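Side-chain contact in T-cell surface glycoprotein CD1A1 antigen (Gallus gallus, PDB 3JVG), which probably presents lipid antigens to T cells, as CD1 proteins of the MHC class I-like family do: residues Leu119-Asp124 against Val156-Thr161. Sequence-based numbering, arbitrary orientation.
With NAG (2-acetamido-2-deoxy-beta-D-glucopyranose), chain I.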
ATOM      1  N   LEU A 119      -8.346  -1.371  19.041  1.00 19.00           N
ATOM      2  CA  LEU A 119      -9.701  -0.935  19.329  1.00 19.07           C
ATOM      3  C   LEU A 119     -10.484  -0.943  18.031  1.00 18.77           C
ATOM      4  O   LEU A 119      -9.941  -0.606  16.981  1.00 18.23           O
ATOM      5  CB  LEU A 119      -9.627   0.451  19.900  1.00 18.81           C
ATOM      6  CG  LEU A 119     -10.289   0.977  21.134  1.00 23.28           C
ATOM      7  CD1 LEU A 119     -10.542  -0.040  22.275  1.00 23.58           C
ATOM      8  CD2 LEU A 119      -9.509   2.256  21.597  1.00 24.95           C
ATOM      9  N   ARG A 120     -11.740  -1.342  18.093  1.00 19.27           N
ATOM     10  CA  ARG A 120     -12.577  -1.392  16.916  1.00 19.22           C
ATOM     11  C   ARG A 120     -13.985  -0.827  17.248  1.00 19.58           C
ATOM     12  O   ARG A 120     -14.638  -1.236  18.232  1.00 20.33           O
ATOM     13  CB  ARG A 120     -12.701  -2.816  16.371  1.00 19.88           C
ATOM     14  CG  ARG A 120     -13.783  -2.963  15.297  1.00 20.19           C
ATOM     15  CD  ARG A 120     -13.806  -4.387  14.678  1.00 23.43           C
ATOM     16  NE  ARG A 120     -12.596  -4.628  13.859  1.00 20.62           N
ATOM     17  CZ  ARG A 120     -12.189  -5.810  13.421  1.00 22.85           C
ATOM     18  NH1 ARG A 120     -12.853  -6.927  13.721  1.00 22.47           N
ATOM     19  NH2 ARG A 120     -11.082  -5.874  12.688  1.00 20.89           N
ATOM     20  N   PHE A 121     -14.423   0.122  16.422  1.00 19.17           N
ATOM     21  CA  PHE A 121     -15.727   0.689  16.571  1.00 19.61           C
ATOM     22  C   PHE A 121     -16.823  -0.271  16.126  1.00 20.51           C
ATOM     23  O   PHE A 121     -16.706  -0.954  15.097  1.00 20.57           O
ATOM     24  CB  PHE A 121     -15.830   1.984  15.787  1.00 19.04           C
ATOM     25  CG  PHE A 121     -17.032   2.861  16.207  1.00 19.55           C
ATOM     26  CD1 PHE A 121     -17.019   3.575  17.413  1.00 19.70           C
ATOM     27  CD2 PHE A 121     -18.155   2.956  15.398  1.00 20.03           C
ATOM     28  CE1 PHE A 121     -18.138   4.383  17.808  1.00 20.34           C
ATOM     29  CE2 PHE A 121     -19.261   3.753  15.767  1.00 21.41           C
ATOM     30  CZ  PHE A 121     -19.243   4.462  16.987  1.00 20.81           C
ATOM     31  N   ASN A 122     -17.890  -0.305  16.907  1.00 21.36           N
ATOM     32  CA  ASN A 122     -19.043  -1.095  16.590  1.00 23.69           C
ATOM     33  C   ASN A 122     -20.089  -0.097  16.215  1.00 24.27           C
ATOM     34  O   ASN A 122     -20.582   0.612  17.093  1.00 24.02           O
ATOM     35  CB  ASN A 122     -19.471  -1.829  17.848  1.00 26.02           C
ATOM     36  CG  ASN A 122     -20.586  -2.830  17.605  1.00 32.42           C
ATOM     37  OD1 ASN A 122     -21.587  -2.560  16.892  1.00 35.52           O
ATOM     38  ND2 ASN A 122     -20.446  -3.999  18.243  1.00 37.76           N
ATOM     39  N   LEU A 123     -20.411  -0.019  14.923  1.00 24.36           N
ATOM     40  CA  LEU A 123     -21.395   0.960  14.412  1.00 25.30           C
ATOM     41  C   LEU A 123     -22.817   0.831  15.027  1.00 27.42           C
ATOM     42  O   LEU A 123     -23.423   1.836  15.397  1.00 26.89           O
ATOM     43  CB  LEU A 123     -21.480   0.930  12.882  1.00 24.24           C
ATOM     44  CG  LEU A 123     -22.410   1.944  12.182  1.00 27.16           C
ATOM     45  CD1 LEU A 123     -21.831   3.419  12.047  1.00 25.40           C
ATOM     46  CD2 LEU A 123     -22.920   1.438  10.826  1.00 25.96           C
ATOM     47  N   ASP A 124     -23.363  -0.371  15.105  1.00 28.88           N
ATOM     48  CA  ASP A 124     -24.774  -0.499  15.554  1.00 32.33           C
ATOM     49  C   ASP A 124     -24.982  -0.100  17.026  1.00 31.91           C
ATOM     50  O   ASP A 124     -25.924   0.598  17.368  1.00 33.20           O
ATOM     51  CB  ASP A 124     -25.329  -1.912  15.281  1.00 35.06           C
ATOM     52  CG  ASP A 124     -25.601  -2.173  13.782  1.00 40.49           C
ATOM     53  OD1 ASP A 124     -25.935  -3.332  13.427  1.00 48.13           O
ATOM     54  OD2 ASP A 124     -25.481  -1.235  12.947  1.00 46.14           O
ATOM     55  N   VAL A 156     -22.692   8.660  12.724  1.00 22.38           N
ATOM     56  CA  VAL A 156     -23.165   9.417  11.574  1.00 22.73           C
ATOM     57  C   VAL A 156     -22.040   9.682  10.583  1.00 21.70           C
ATOM     58  O   VAL A 156     -22.284   9.708   9.380  1.00 21.89           O
ATOM     59  CB  VAL A 156     -23.810  10.757  11.986  1.00 23.49           C
ATOM     60  CG1 VAL A 156     -24.095  11.568  10.785  1.00 23.79           C
ATOM     61  CG2 VAL A 156     -25.167  10.525  12.670  1.00 24.85           C
ATOM     62  N   LEU A 157     -20.838   9.952  11.089  1.00 20.80           N
ATOM     63  CA  LEU A 157     -19.708  10.207  10.213  1.00 20.70           C
ATOM     64  C   LEU A 157     -19.464   8.984   9.353  1.00 19.66           C
ATOM     65  O   LEU A 157     -19.289   9.102   8.134  1.00 20.41           O
ATOM     66  CB  LEU A 157     -18.435  10.557  11.024  1.00 20.16           C
ATOM     67  CG  LEU A 157     -18.188  12.111  11.175  1.00 26.36           C
ATOM     68  CD1 LEU A 157     -19.117  13.058  10.430  1.00 27.29           C
ATOM     69  CD2 LEU A 157     -17.960  12.647  12.563  1.00 25.18           C
ATOM     70  N   LEU A 158     -19.434   7.806   9.991  1.00 19.66           N
ATOM     71  CA  LEU A 158     -19.173   6.547   9.265  1.00 19.51           C
ATOM     72  C   LEU A 158     -20.334   6.187   8.329  1.00 20.46           C
ATOM     73  O   LEU A 158     -20.113   5.965   7.153  1.00 20.68           O
ATOM     74  CB  LEU A 158     -18.873   5.372  10.219  1.00 19.45           C
ATOM     75  CG  LEU A 158     -17.543   5.404  10.992  1.00 18.61           C
ATOM     76  CD1 LEU A 158     -17.570   4.266  12.083  1.00 20.21           C
ATOM     77  CD2 LEU A 158     -16.296   5.335  10.077  1.00 17.88           C
ATOM     78  N   ASN A 159     -21.564   6.198   8.819  1.00 21.45           N
ATOM     79  CA  ASN A 159     -22.679   5.620   8.055  1.00 23.31           C
ATOM     80  C   ASN A 159     -23.334   6.571   7.053  1.00 23.71           C
ATOM     81  O   ASN A 159     -23.941   6.103   6.091  1.00 23.98           O
ATOM     82  CB  ASN A 159     -23.737   4.984   8.967  1.00 24.64           C
ATOM     83  CG  ASN A 159     -24.534   3.855   8.259  1.00 31.70           C
ATOM     84  OD1 ASN A 159     -23.938   2.997   7.607  1.00 33.78           O
ATOM     85  ND2 ASN A 159     -25.872   3.858   8.396  1.00 40.27           N
ATOM     86  N   ASP A 160     -23.215   7.886   7.271  1.00 23.59           N
ATOM     87  CA  ASP A 160     -23.894   8.867   6.436  1.00 25.06           C
ATOM     88  C   ASP A 160     -22.888   9.729   5.668  1.00 24.54           C
ATOM     89  O   ASP A 160     -22.827   9.720   4.424  1.00 24.07           O
ATOM     90  CB  ASP A 160     -24.830   9.745   7.275  1.00 27.79           C
ATOM     91  CG  ASP A 160     -25.857   8.925   8.087  1.00 32.96           C
ATOM     92  OD1 ASP A 160     -26.476   7.956   7.566  1.00 38.13           O
ATOM     93  OD2 ASP A 160     -26.032   9.229   9.282  1.00 39.88           O
ATOM     94  N   THR A 161     -22.067  10.462   6.404  1.00 23.80           N
ATOM     95  CA  THR A 161     -21.210  11.394   5.750  1.00 23.60           C
ATOM     96  C   THR A 161     -20.067  10.734   4.935  1.00 22.66           C
ATOM     97  O   THR A 161     -19.802  11.159   3.812  1.00 20.90           O
ATOM     98  CB  THR A 161     -20.840  12.629   6.634  1.00 24.21           C
ATOM     99  OG1 THR A 161     -19.435  12.864   6.685  1.00 27.28           O
ATOM    100  CG2 THR A 161     -21.502  12.640   7.971  1.00 23.09           C
TER
HETATM  101  C1  NAG I 286     -26.800   2.909   7.782  1.00 50.81           C
HETATM  102  C2  NAG I 286     -27.809   2.349   8.819  1.00 56.32           C
HETATM  103  C3  NAG I 286     -28.918   1.476   8.183  1.00 58.30           C
HETATM  104  C4  NAG I 286     -29.678   2.314   7.148  1.00 60.09           C
HETATM  105  C5  NAG I 286     -28.724   3.000   6.124  1.00 58.06           C
HETATM  106  C6  NAG I 286     -29.498   4.087   5.351  1.00 57.90           C
HETATM  107  C7  NAG I 286     -26.972   2.378  11.106  1.00 54.29           C
HETATM  108  C8  NAG I 286     -26.344   1.620  12.226  1.00 52.79           C
HETATM  109  N2  NAG I 286     -27.177   1.694   9.973  1.00 54.44           N
HETATM  110  O3  NAG I 286     -29.813   0.948   9.160  1.00 60.24           O
HETATM  111  O4  NAG I 286     -30.715   1.541   6.528  1.00 63.80           O
HETATM  112  O5  NAG I 286     -27.500   3.544   6.684  1.00 55.17           O
HETATM  113  O6  NAG I 286     -28.780   4.603   4.253  1.00 53.44           O
HETATM  114  O7  NAG I 286     -27.266   3.573  11.264  1.00 56.45           O
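L123 packs against L158 and N159, and F121 against L158, where, in the MHC-like platform of this CD1 chain, helix 148-172 packs over strand 116-122 of the antiparallel sheet floor. L123 follows directly after the strand. Its CB leads toward the helix, and with CG anti to the backbone N (chi1 -177°) the side chain runs past L158 in the opposite direction and crosses N159 at about a right angle. CG lies 3.9 Å from the acetyl methyl C8 of the N-linked GlcNAc. Both methyls reach N159: CD1 sits 3.9 Å from its CB and 4.0 Å from L158 CB, whereas CD2 touches N159 OD1 at 3.7 Å and the sugar methyl C8 at the same distance. L123 thus lies between L158 and the sugar's acetyl methyl. Deeper in, L158 CD1 approaches the F121 ring obliquely, 3.6 Å from CD2; W128 packs edge-to-face with the same ring, and T107 on strand 105-113 touches both L123 and L158. No hydrogen bond joins the two segments directly, although Q155, one turn before N159 on the helix, donates NE2 to L123 O. The glycan leaves N159 through the covalent ND2-C1 bond of 1.5 Å, and its acetyl methyl C8 lies 3.1 Å from D124 OD2.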